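Local coordinates for conserved hypothetical protein (Enterococcus faecalis, PDB 1Z6M), which is of unknown function but has a thioredoxin-like fold and a CxxC pattern that would be consistent with a thiol-disulfide redox role, at residues K30-I35 with E63-L68. Sequence-based numbering, arbitrary orientation. Where two conformers were deposited one is given.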
loop_
_atom_site.group_PDB
_atom_site.type_symbol
_atom_site.label_atom_id
_atom_site.label_comp_id
_atom_site.label_asym_id
_atom_site.label_seq_id
_atom_site.Cartn_x
_atom_site.Cartn_y
_atom_site.Cartn_z
ATOM N N LYS A 30 -12.407 -5.735 5.732
ATOM C CA LYS A 30 -11.040 -5.964 5.267
ATOM C C LYS A 30 -10.757 -5.022 4.119
ATOM O O LYS A 30 -11.426 -5.076 3.088
ATOM C CB LYS A 30 -10.860 -7.412 4.802
ATOM C CG LYS A 30 -11.245 -8.487 5.837
ATOM C CD LYS A 30 -10.479 -8.343 7.147
ATOM C CE LYS A 30 -10.696 -9.549 8.042
ATOM N NZ LYS A 30 -10.181 -9.297 9.405
HETATM N N MSE A 31 -9.785 -4.141 4.318
HETATM C CA MSE A 31 -9.421 -3.134 3.324
HETATM C C MSE A 31 -8.096 -3.535 2.701
HETATM O O MSE A 31 -7.073 -3.520 3.378
HETATM C CB MSE A 31 -9.308 -1.763 3.997
HETATM C CG MSE A 31 -8.941 -0.617 3.053
HETATM SE SE MSE A 31 -8.959 1.045 3.871
HETATM C CE MSE A 31 -10.682 1.093 4.482
ATOM N N ILE A 32 -8.124 -3.890 1.422
ATOM C CA ILE A 32 -6.929 -4.337 0.706
ATOM C C ILE A 32 -6.373 -3.181 -0.116
ATOM O O ILE A 32 -7.102 -2.558 -0.884
ATOM C CB ILE A 32 -7.268 -5.558 -0.184
ATOM C CG1 ILE A 32 -7.562 -6.789 0.699
ATOM C CG2 ILE A 32 -6.135 -5.865 -1.162
ATOM C CD1 ILE A 32 -8.344 -7.885 0.006
ATOM N N GLU A 33 -5.086 -2.890 0.056
ATOM C CA GLU A 33 -4.479 -1.715 -0.571
ATOM C C GLU A 33 -3.238 -2.113 -1.342
ATOM O O GLU A 33 -2.203 -2.430 -0.740
ATOM C CB GLU A 33 -4.100 -0.664 0.491
ATOM C CG GLU A 33 -5.253 -0.342 1.417
ATOM C CD GLU A 33 -4.924 0.595 2.556
ATOM O OE1 GLU A 33 -4.115 1.548 2.402
ATOM O OE2 GLU A 33 -5.528 0.386 3.620
ATOM N N PHE A 34 -3.322 -2.072 -2.668
ATOM C CA PHE A 34 -2.149 -2.265 -3.521
ATOM C C PHE A 34 -1.535 -0.897 -3.768
ATOM O O PHE A 34 -2.165 -0.019 -4.364
ATOM C CB PHE A 34 -2.538 -2.905 -4.862
ATOM C CG PHE A 34 -2.900 -4.360 -4.770
ATOM C CD1 PHE A 34 -4.194 -4.754 -4.416
ATOM C CD2 PHE A 34 -1.945 -5.346 -5.026
ATOM C CE1 PHE A 34 -4.537 -6.105 -4.344
ATOM C CE2 PHE A 34 -2.274 -6.686 -4.945
ATOM C CZ PHE A 34 -3.561 -7.069 -4.601
ATOM N N ILE A 35 -0.313 -0.711 -3.287
ATOM C CA ILE A 35 0.338 0.583 -3.377
ATOM C C ILE A 35 1.817 0.418 -3.727
ATOM O O ILE A 35 2.413 -0.653 -3.548
ATOM C CB ILE A 35 0.221 1.423 -2.070
ATOM C CG1 ILE A 35 0.902 0.718 -0.909
ATOM C CG2 ILE A 35 -1.253 1.792 -1.742
ATOM C CD1 ILE A 35 1.106 1.640 0.296
ATOM N N GLU A 63 -9.630 -3.836 9.310
ATOM C CA GLU A 63 -8.252 -4.304 9.217
ATOM C C GLU A 63 -7.735 -3.938 7.833
ATOM O O GLU A 63 -8.380 -4.239 6.830
ATOM C CB GLU A 63 -8.168 -5.819 9.391
ATOM C CG GLU A 63 -6.723 -6.350 9.388
ATOM C CD GLU A 63 -6.611 -7.869 9.369
ATOM O OE1 GLU A 63 -7.560 -8.555 8.939
ATOM O OE2 GLU A 63 -5.545 -8.386 9.780
ATOM N N ARG A 64 -6.579 -3.284 7.781
ATOM C CA ARG A 64 -5.953 -2.966 6.501
ATOM C C ARG A 64 -4.940 -4.035 6.180
ATOM O O ARG A 64 -4.195 -4.482 7.063
ATOM C CB ARG A 64 -5.245 -1.621 6.554
ATOM C CG ARG A 64 -6.153 -0.457 6.928
ATOM C CD ARG A 64 -5.335 0.783 7.244
ATOM N NE ARG A 64 -4.743 1.335 6.029
ATOM C CZ ARG A 64 -3.941 2.396 5.996
ATOM N NH1 ARG A 64 -3.592 3.014 7.118
ATOM N NH2 ARG A 64 -3.479 2.833 4.829
ATOM N N ILE A 65 -4.924 -4.442 4.908
ATOM C CA ILE A 65 -3.900 -5.355 4.410
ATOM C C ILE A 65 -3.189 -4.635 3.272
ATOM O O ILE A 65 -3.710 -4.495 2.164
ATOM C CB ILE A 65 -4.454 -6.733 3.963
ATOM C CG1 ILE A 65 -5.293 -7.381 5.070
ATOM C CG2 ILE A 65 -3.300 -7.646 3.568
ATOM C CD1 ILE A 65 -6.797 -7.063 4.986
ATOM N N ILE A 66 -1.994 -4.147 3.589
ATOM C CA ILE A 66 -1.245 -3.279 2.695
ATOM C C ILE A 66 -0.264 -4.122 1.890
ATOM O O ILE A 66 0.629 -4.770 2.468
ATOM C CB ILE A 66 -0.555 -2.138 3.474
ATOM C CG1 ILE A 66 -1.612 -1.264 4.175
ATOM C CG2 ILE A 66 0.303 -1.281 2.535
ATOM C CD1 ILE A 66 -1.042 -0.319 5.228
ATOM N N LYS A 67 -0.466 -4.111 0.577
ATOM C CA LYS A 67 0.284 -4.933 -0.361
ATOM C C LYS A 67 1.230 -4.045 -1.140
ATOM O O LYS A 67 0.798 -3.280 -2.005
ATOM C CB LYS A 67 -0.685 -5.687 -1.276
ATOM C CG LYS A 67 -1.570 -6.643 -0.458
ATOM C CD LYS A 67 -2.604 -7.348 -1.303
ATOM C CE LYS A 67 -3.560 -8.179 -0.454
ATOM N NZ LYS A 67 -3.010 -9.529 -0.062
ATOM N N LEU A 68 2.513 -4.145 -0.810
ATOM C CA LEU A 68 3.534 -3.297 -1.435
ATOM C C LEU A 68 3.926 -3.922 -2.761
ATOM O O LEU A 68 4.584 -4.966 -2.806
ATOM C CB LEU A 68 4.722 -3.095 -0.492
ATOM C CG LEU A 68 4.343 -2.427 0.838
ATOM C CD1 LEU A 68 5.586 -2.263 1.689
ATOM C CD2 LEU A 68 3.660 -1.086 0.653
#
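Arg64 meets Glu33 side-on, through NE and NH2. Its CB, CG and CD all pass close to Glu33 OE2, and the turn about the CG-CD bond (chi3 71°) swings NE to the carboxylate. Arg64 NE donates to Glu33 OE2 at 2.7 Å and Arg64 NH2 to Glu33 OE1 at 2.8 Å, a salt bridge on the syn side with the two planes only 12° apart. The pairing suits this buried place because glutamate offers two oxygens to two N-H groups; Trp45 NE1 also bonds to OE1, and Ile66 CD1 lies over one guanidinium face. Strands 29-35 and 62-68 run parallel in the central sheet of the thioredoxin-like fold, joined through helix 40-58 as a beta-alpha-beta crossover, and five backbone bonds tie them. On the same face as Glu33, branched Ile35 and Leu68 lie side by side (CG1 to CD2 3.6 Å), and Ile35 also touches Cys42. On the other face, Lys67's long methylene chain lets CD rest over the flat Phe34 ring, a CH-pi contact, while NZ reaches Glu141 OE1 and the carbonyls of Thr18 and Asn15. Lys30 NZ, also bonded to the carbonyls of Ser25 and Ala27, salt-bridges Glu63 OE1 at 2.8 Å.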